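Uncharacterized protein (Corynebacterium glutamicum, PDB 2NSF) probably catalyses the mycothiol-dependent isomerisation of maleylpyruvate, using a zinc ion held by two histidines and a glutamate. Local coordinates at residues S59-I70 / I167-V175; V73-C81 / L120-A131. One frame throughout, in Å; residues are numbered along the deposited sequence.

Interaction 1 of 2, residues S59-I70 / I167-V175. With ZN (zinc ion), chain E.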
# COMPACT_ATOMS: atom_id res chain seq x y z
N SER A 59 -12.37 0.84 11.48
CA SER A 59 -11.85 0.06 10.37
C SER A 59 -10.89 -0.86 11.09
O SER A 59 -10.84 -0.84 12.33
CB SER A 59 -11.08 0.94 9.38
OG SER A 59 -9.87 1.40 9.95
N LEU A 60 -10.14 -1.67 10.37
CA LEU A 60 -9.19 -2.56 11.03
C LEU A 60 -7.93 -1.78 11.42
O LEU A 60 -7.03 -2.33 12.05
CB LEU A 60 -8.87 -3.75 10.14
CG LEU A 60 -10.03 -4.74 10.05
CD1 LEU A 60 -9.74 -5.81 9.01
CD2 LEU A 60 -10.27 -5.36 11.42
N LEU A 61 -7.88 -0.51 11.03
CA LEU A 61 -6.75 0.35 11.36
C LEU A 61 -7.09 1.20 12.57
O LEU A 61 -8.03 2.00 12.53
CB LEU A 61 -6.39 1.25 10.17
CG LEU A 61 -5.83 0.55 8.93
CD1 LEU A 61 -5.55 1.57 7.84
CD2 LEU A 61 -4.55 -0.19 9.31
N GLU A 62 -6.33 1.03 13.64
CA GLU A 62 -6.55 1.76 14.88
C GLU A 62 -6.60 3.27 14.69
O GLU A 62 -5.74 3.86 14.04
CB GLU A 62 -5.45 1.40 15.88
CG GLU A 62 -5.77 1.75 17.32
CD GLU A 62 -4.66 1.35 18.27
OE1 GLU A 62 -3.54 1.88 18.12
OE2 GLU A 62 -4.91 0.51 19.16
N GLY A 63 -7.63 3.90 15.25
CA GLY A 63 -7.78 5.34 15.15
C GLY A 63 -8.51 5.82 13.91
O GLY A 63 -8.80 7.01 13.77
N TRP A 64 -8.82 4.90 13.00
CA TRP A 64 -9.51 5.25 11.76
C TRP A 64 -10.82 4.51 11.59
O TRP A 64 -10.87 3.29 11.66
CB TRP A 64 -8.63 4.95 10.55
CG TRP A 64 -7.77 6.08 10.09
CD1 TRP A 64 -7.49 7.24 10.77
CD2 TRP A 64 -7.04 6.15 8.86
NE1 TRP A 64 -6.64 8.02 10.03
CE2 TRP A 64 -6.35 7.39 8.86
CE3 TRP A 64 -6.91 5.30 7.75
CZ2 TRP A 64 -5.53 7.78 7.79
CZ3 TRP A 64 -6.10 5.70 6.70
CH2 TRP A 64 -5.42 6.93 6.73
N THR A 65 -11.89 5.27 11.37
CA THR A 65 -13.18 4.65 11.13
C THR A 65 -13.08 4.28 9.66
O THR A 65 -12.11 4.65 8.99
CB THR A 65 -14.34 5.65 11.34
OG1 THR A 65 -14.20 6.74 10.42
CG2 THR A 65 -14.31 6.19 12.77
N ARG A 66 -14.06 3.55 9.14
CA ARG A 66 -14.00 3.20 7.73
C ARG A 66 -13.99 4.47 6.88
O ARG A 66 -13.31 4.53 5.85
CB ARG A 66 -15.19 2.32 7.34
CG ARG A 66 -15.12 0.90 7.89
CD ARG A 66 -16.16 0.04 7.17
NE ARG A 66 -16.06 -1.38 7.48
CZ ARG A 66 -16.48 -1.93 8.62
NH1 ARG A 66 -17.04 -1.18 9.56
NH2 ARG A 66 -16.37 -3.24 8.80
N SER A 67 -14.73 5.49 7.31
CA SER A 67 -14.79 6.75 6.58
C SER A 67 -13.40 7.36 6.40
O SER A 67 -13.08 7.88 5.34
CB SER A 67 -15.69 7.75 7.30
OG SER A 67 -17.06 7.37 7.19
N HIS A 68 -12.58 7.30 7.45
CA HIS A 68 -11.22 7.84 7.37
C HIS A 68 -10.43 7.08 6.31
O HIS A 68 -9.74 7.68 5.48
CB HIS A 68 -10.49 7.71 8.71
CG HIS A 68 -10.95 8.67 9.77
ND1 HIS A 68 -12.02 8.42 10.59
CD2 HIS A 68 -10.45 9.87 10.16
CE1 HIS A 68 -12.16 9.41 11.45
NE2 HIS A 68 -11.22 10.31 11.20
N LEU A 69 -10.53 5.76 6.35
CA LEU A 69 -9.81 4.91 5.40
C LEU A 69 -10.28 5.14 3.97
O LEU A 69 -9.47 5.27 3.05
CB LEU A 69 -10.00 3.43 5.77
CG LEU A 69 -9.41 2.41 4.80
CD1 LEU A 69 -7.89 2.57 4.74
CD2 LEU A 69 -9.78 1.00 5.25
N ILE A 70 -11.59 5.19 3.77
CA ILE A 70 -12.15 5.40 2.44
C ILE A 70 -11.71 6.75 1.88
O ILE A 70 -11.38 6.86 0.70
CB ILE A 70 -13.70 5.29 2.50
CG1 ILE A 70 -14.08 3.85 2.86
CG2 ILE A 70 -14.32 5.69 1.17
CD1 ILE A 70 -15.51 3.69 3.37
N ILE A 167 -3.79 -3.66 -0.07
CA ILE A 167 -3.74 -3.77 1.38
C ILE A 167 -4.94 -3.13 2.06
O ILE A 167 -5.52 -3.71 2.97
CB ILE A 167 -2.46 -3.15 1.96
CG1 ILE A 167 -1.23 -3.89 1.40
CG2 ILE A 167 -2.49 -3.24 3.48
CD1 ILE A 167 0.10 -3.29 1.81
N HIS A 168 -5.33 -1.93 1.63
CA HIS A 168 -6.47 -1.29 2.26
C HIS A 168 -7.77 -2.04 1.99
O HIS A 168 -8.76 -1.84 2.68
CB HIS A 168 -6.58 0.18 1.85
CG HIS A 168 -5.54 1.05 2.48
ND1 HIS A 168 -5.14 0.87 3.79
CD2 HIS A 168 -4.81 2.08 2.00
CE1 HIS A 168 -4.21 1.76 4.08
NE2 HIS A 168 -3.99 2.50 3.02
N ALA A 169 -7.76 -2.92 1.00
CA ALA A 169 -8.95 -3.72 0.72
C ALA A 169 -9.17 -4.59 1.95
O ALA A 169 -10.31 -4.85 2.36
CB ALA A 169 -8.74 -4.59 -0.51
N VAL A 170 -8.08 -5.05 2.56
CA VAL A 170 -8.18 -5.87 3.76
C VAL A 170 -8.62 -5.04 4.95
O VAL A 170 -9.47 -5.46 5.74
CB VAL A 170 -6.82 -6.52 4.11
CG1 VAL A 170 -6.98 -7.45 5.30
CG2 VAL A 170 -6.27 -7.26 2.92
N ASP A 171 -8.07 -3.83 5.07
CA ASP A 171 -8.39 -2.93 6.17
C ASP A 171 -9.86 -2.53 6.25
O ASP A 171 -10.34 -2.13 7.31
CB ASP A 171 -7.53 -1.67 6.09
CG ASP A 171 -6.04 -1.96 6.21
OD1 ASP A 171 -5.67 -2.95 6.89
OD2 ASP A 171 -5.24 -1.18 5.65
N LEU A 172 -10.57 -2.63 5.13
CA LEU A 172 -11.99 -2.28 5.12
C LEU A 172 -12.80 -3.18 6.05
O LEU A 172 -13.87 -2.81 6.50
CB LEU A 172 -12.55 -2.36 3.70
CG LEU A 172 -12.29 -1.12 2.83
CD1 LEU A 172 -12.77 -1.38 1.41
CD2 LEU A 172 -13.00 0.08 3.45
N GLY A 173 -12.27 -4.36 6.33
CA GLY A 173 -12.96 -5.27 7.23
C GLY A 173 -14.17 -5.99 6.66
O GLY A 173 -15.13 -6.25 7.38
N ALA A 174 -14.12 -6.29 5.37
CA ALA A 174 -15.20 -7.02 4.72
C ALA A 174 -14.71 -8.46 4.62
O ALA A 174 -14.62 -9.14 5.63
CB ALA A 174 -15.48 -6.44 3.34
N VAL A 175 -14.37 -8.92 3.41
CA VAL A 175 -13.89 -10.29 3.26
C VAL A 175 -12.51 -10.44 2.62
O VAL A 175 -12.02 -11.55 2.45
CB VAL A 175 -14.88 -11.16 2.45
CG1 VAL A 175 -16.23 -11.18 3.14
CG2 VAL A 175 -15.00 -10.63 1.03
ZN ZN E . -2.53 4.06 2.85
O HOH W 1 -0.63 5.12 2.67
O HOH W 2 -0.96 2.25 3.25

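Interaction 2 of 2, residues V73-C81 / L120-A131. With SO4 (sulfate ion), chain C.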
# COMPACT_ATOMS: atom_id res chain seq x y z
N VAL A 73 -7.94 6.59 0.81
CA VAL A 73 -7.70 5.94 -0.46
C VAL A 73 -7.97 6.89 -1.62
O VAL A 73 -7.22 6.91 -2.60
CB VAL A 73 -8.55 4.64 -0.59
CG1 VAL A 73 -8.42 4.03 -2.00
CG2 VAL A 73 -8.09 3.62 0.44
N ALA A 74 -9.01 7.72 -1.50
CA ALA A 74 -9.33 8.67 -2.55
C ALA A 74 -8.27 9.77 -2.62
O ALA A 74 -7.82 10.14 -3.70
CB ALA A 74 -10.71 9.29 -2.31
N TYR A 75 -7.88 10.30 -1.46
CA TYR A 75 -6.87 11.36 -1.46
C TYR A 75 -5.53 10.85 -1.97
O TYR A 75 -4.72 11.62 -2.50
CB TYR A 75 -6.75 11.98 -0.06
CG TYR A 75 -8.02 12.71 0.36
CD1 TYR A 75 -8.61 13.64 -0.49
CD2 TYR A 75 -8.63 12.45 1.59
CE1 TYR A 75 -9.79 14.30 -0.13
CE2 TYR A 75 -9.82 13.10 1.95
CZ TYR A 75 -10.39 14.02 1.08
OH TYR A 75 -11.56 14.67 1.42
N ASN A 76 -5.28 9.56 -1.80
CA ASN A 76 -4.04 8.98 -2.30
C ASN A 76 -4.10 8.96 -3.83
O ASN A 76 -3.12 9.27 -4.49
CB ASN A 76 -3.83 7.57 -1.74
CG ASN A 76 -2.73 6.81 -2.45
OD1 ASN A 76 -2.99 6.10 -3.42
ND2 ASN A 76 -1.49 6.96 -1.98
N ALA A 77 -5.25 8.61 -4.39
CA ALA A 77 -5.39 8.59 -5.85
C ALA A 77 -5.11 9.99 -6.38
O ALA A 77 -4.42 10.16 -7.38
CB ALA A 77 -6.80 8.15 -6.25
N ILE A 78 -5.66 10.99 -5.71
CA ILE A 78 -5.46 12.38 -6.11
C ILE A 78 -3.98 12.76 -6.01
O ILE A 78 -3.45 13.43 -6.89
CB ILE A 78 -6.31 13.32 -5.22
CG1 ILE A 78 -7.79 13.14 -5.56
CG2 ILE A 78 -5.88 14.78 -5.42
CD1 ILE A 78 -8.75 13.81 -4.58
N ALA A 79 -3.32 12.32 -4.94
CA ALA A 79 -1.91 12.62 -4.75
C ALA A 79 -1.06 12.01 -5.87
O ALA A 79 -0.08 12.62 -6.32
CB ALA A 79 -1.44 12.11 -3.39
N LEU A 80 -1.44 10.82 -6.32
CA LEU A 80 -0.70 10.16 -7.39
C LEU A 80 -0.95 10.86 -8.72
O LEU A 80 -0.10 10.84 -9.61
CB LEU A 80 -1.08 8.67 -7.46
CG LEU A 80 -0.65 7.86 -6.23
CD1 LEU A 80 -1.06 6.41 -6.41
CD2 LEU A 80 0.86 7.96 -6.03
N CYS A 81 -2.12 11.47 -8.85
CA CYS A 81 -2.43 12.21 -10.07
C CYS A 81 -1.46 13.38 -10.17
O CYS A 81 -1.00 13.72 -11.25
CB CYS A 81 -3.85 12.76 -10.03
SG CYS A 81 -5.12 11.57 -10.46
N LEU A 120 -16.61 10.11 -4.30
CA LEU A 120 -15.24 10.61 -4.30
C LEU A 120 -14.28 9.48 -4.68
O LEU A 120 -13.37 9.66 -5.49
CB LEU A 120 -14.88 11.16 -2.91
CG LEU A 120 -13.42 11.50 -2.62
CD1 LEU A 120 -12.89 12.46 -3.68
CD2 LEU A 120 -13.30 12.10 -1.23
N HIS A 121 -14.50 8.31 -4.10
CA HIS A 121 -13.67 7.15 -4.41
C HIS A 121 -13.77 6.84 -5.90
O HIS A 121 -12.76 6.72 -6.59
CB HIS A 121 -14.11 5.93 -3.61
CG HIS A 121 -13.51 4.65 -4.11
ND1 HIS A 121 -12.16 4.40 -4.07
CD2 HIS A 121 -14.08 3.57 -4.71
CE1 HIS A 121 -11.91 3.23 -4.63
NE2 HIS A 121 -13.06 2.70 -5.03
N GLU A 122 -14.99 6.71 -6.38
CA GLU A 122 -15.22 6.39 -7.78
C GLU A 122 -14.58 7.39 -8.74
O GLU A 122 -13.92 7.00 -9.71
CB GLU A 122 -16.72 6.30 -8.03
CG GLU A 122 -17.09 5.79 -9.40
CD GLU A 122 -18.59 5.65 -9.55
OE1 GLU A 122 -19.18 4.81 -8.83
OE2 GLU A 122 -19.17 6.38 -10.37
N HIS A 123 -14.77 8.68 -8.47
CA HIS A 123 -14.22 9.71 -9.34
C HIS A 123 -12.69 9.81 -9.28
O HIS A 123 -12.04 9.96 -10.32
CB HIS A 123 -14.84 11.07 -9.01
CG HIS A 123 -14.56 12.11 -10.05
ND1 HIS A 123 -14.98 11.99 -11.36
CD2 HIS A 123 -13.89 13.29 -9.98
CE1 HIS A 123 -14.58 13.04 -12.05
NE2 HIS A 123 -13.92 13.85 -11.23
N SER A 124 -12.13 9.72 -8.08
CA SER A 124 -10.67 9.80 -7.94
C SER A 124 -10.02 8.61 -8.65
O SER A 124 -8.95 8.75 -9.25
CB SER A 124 -10.29 9.83 -6.46
OG SER A 124 -10.72 8.66 -5.79
N VAL A 125 -10.66 7.45 -8.58
CA VAL A 125 -10.15 6.26 -9.26
C VAL A 125 -10.14 6.50 -10.76
O VAL A 125 -9.14 6.28 -11.44
CB VAL A 125 -11.03 5.02 -8.97
CG1 VAL A 125 -10.80 3.96 -10.04
CG2 VAL A 125 -10.72 4.45 -7.60
N ALA A 126 -11.28 6.97 -11.28
CA ALA A 126 -11.42 7.23 -12.71
C ALA A 126 -10.42 8.25 -13.23
O ALA A 126 -9.86 8.09 -14.31
CB ALA A 126 -12.85 7.68 -13.01
N ARG A 127 -10.18 9.30 -12.45
CA ARG A 127 -9.25 10.35 -12.86
C ARG A 127 -7.80 9.89 -12.88
O ARG A 127 -7.02 10.31 -13.74
CB ARG A 127 -9.42 11.57 -11.96
CG ARG A 127 -10.78 12.24 -12.12
CD ARG A 127 -10.88 12.97 -13.45
NE ARG A 127 -10.05 14.17 -13.46
CZ ARG A 127 -9.79 14.91 -14.53
NH1 ARG A 127 -10.29 14.57 -15.71
NH2 ARG A 127 -9.02 15.99 -14.42
N LEU A 128 -7.42 9.03 -11.94
CA LEU A 128 -6.06 8.51 -11.90
C LEU A 128 -5.84 7.59 -13.09
O LEU A 128 -4.78 7.61 -13.72
CB LEU A 128 -5.80 7.76 -10.58
CG LEU A 128 -4.48 6.98 -10.46
CD1 LEU A 128 -3.29 7.90 -10.77
CD2 LEU A 128 -4.36 6.40 -9.06
N ASP A 129 -6.85 6.80 -13.43
CA ASP A 129 -6.71 5.89 -14.56
C ASP A 129 -6.52 6.69 -15.85
O ASP A 129 -5.69 6.33 -16.69
CB ASP A 129 -7.93 4.99 -14.69
CG ASP A 129 -7.65 3.76 -15.52
OD1 ASP A 129 -6.83 2.92 -15.09
OD2 ASP A 129 -8.23 3.63 -16.62
N VAL A 130 -7.28 7.77 -16.01
CA VAL A 130 -7.16 8.61 -17.20
C VAL A 130 -5.75 9.18 -17.25
O VAL A 130 -5.11 9.19 -18.30
CB VAL A 130 -8.17 9.79 -17.19
CG1 VAL A 130 -7.84 10.78 -18.31
CG2 VAL A 130 -9.58 9.26 -17.37
N ALA A 131 -5.26 9.64 -16.10
CA ALA A 131 -3.91 10.20 -16.01
C ALA A 131 -2.90 9.20 -16.53
O ALA A 131 -2.00 9.54 -17.30
CB ALA A 131 -3.59 10.59 -14.57
S SO4 C . 0.34 8.35 1.36
O1 SO4 C . -0.39 7.73 2.48
O2 SO4 C . 0.92 9.63 1.84
O3 SO4 C . 1.43 7.46 0.92
O4 SO4 C . -0.57 8.60 0.24

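Interaction 1 of 2, residues S59-I70 / I167-V175
Leu69 lays its CD1 methyl over one face of the His168 imidazole, a CH-pi contact 3.7 Å from the ring centroid and offset toward the rim on the ND1 side. With CG anti to the backbone N (chi1 175°), the leucine sends its two branches to different targets: CD1 covers the ring, while CD2 packs against CB of Asp171 and meets Leu172 CD2 at 3.8 Å. Ile70 extends this apolar patch, its CG1 touching the same Leu172 methyl.

The imidazole is gripped at both nitrogens. His168 NE2 binds the zinc ion at 2.1 Å. On the other side of the ring, His168 ND1 donates to Asp171 OD2 at 2.8 Å, close to the ring plane and onto the anti lone pair of the carboxylate. Leu61 lies obliquely across the carboxylate with its CG and both methyls, CD1 lying 3.5 Å from Asp171 OD2, and its CD1 also approaches the ring. A salt bridge from Arg242 gives OD2 a second, charged partner.

Backbone groups of the helix end are caught by the loop. Leu60 N donates an almost straight bond to Asp171 O (3.1 Å). Ser59 OG accepts from Leu61 N in an ST turn and donates to Trp64 O, tying together the two sides of the loop that carries Leu60. The extended Arg66 chain brings NE within 2.8 Å of Leu172 O, bent at 136° at the hydrogen; its NH1 pairs with Glu57. Beside it Gly173 takes a positive phi, which glycine adopts readily, and its O lies at the guanidinium edge, near the plane.

Zinc and Asp171 together fix the rotation of His168, while the leucine methyl over its face probably limits tilting. The second-shell carboxylate probably makes the imidazole a more electron-rich ligand, an influence that Arg242 would temper.

Interaction 2 of 2, residues V73-C81 / L120-A131
Helices 73-81 and 120-131 run nearly parallel, their N-to-C directions 22° apart and their axes approaching to 8.5 Å. Small residues permit this spacing: the closest backbone pair, Ala74 and His121, has its CA atoms 5.0 Å apart, and no hydrogen bond joins the two segments.

At the N-terminal end, Leu120 rests its branch point on Ala74, CG to CB 3.5 Å. Its CD2 reaches the hydroxyl end of Tyr75, the two side chains crossing at about a right angle, and its CD1 lies near the end of Ile78.

Ser124 fits against the next turn. Its OG sits between the backbone N and carbonyl carbon (chi1 60°), which turns the hydroxyl back toward Leu120 O and His121 O on its own helix, at 2.8 and 2.9 Å. A polar atom can thus be buried here, and OG still touches Ala74 CB at 3.5 Å. Ala77 then places its methyl against Ser124 CB and O.

Further along, Leu128 spreads its branches, CD2 toward Ala77 and CD1 toward Leu80 CB at 4.1 Å. The sulfur of Cys81 lies over the leucine backbone, SG to CA 3.5 Å, a compact side chain where the helices stay close.

Asn76 OD1 accepts from Arg161 of helix 156-171, while its ND2 donates to a sulfate ion, probably from the crystallisation liquor, that Tyr96 and Arg102 also hold. His121, beside Val73, is hydrogen-bonded through NE2 to Ser44 OG of helix 29-49. Ala74, Ala77 and Cys81, set against Leu120, Ser124 and Leu128, form a close-packed, near-parallel helix pair within the helical bundle of the mycothiol maleylpyruvate isomerase N-terminal domain.

In the fold
Helix 66-89 serves both contacts: its first turn takes part in interaction 1 and its middle in interaction 2, with centres 18 Å apart. Between segments 59-70 and 73-81 lies His72, which joins His168 and Glu164 on the zinc ion. The contacts touch where Val73 CG2 of interaction 2 packs 3.9 Å from His168 CD2 of interaction 1, and the side chain of Val73 lies about 6 Å from the metal. Interaction 1 thus holds a zinc ligand on helix 156-171 directly, whereas interaction 2 packs helix 114-133 alongside the helix carrying another. The side chain of Asn76 touches that of Glu164, connecting interaction 2 with the metal-binding helix 156-171.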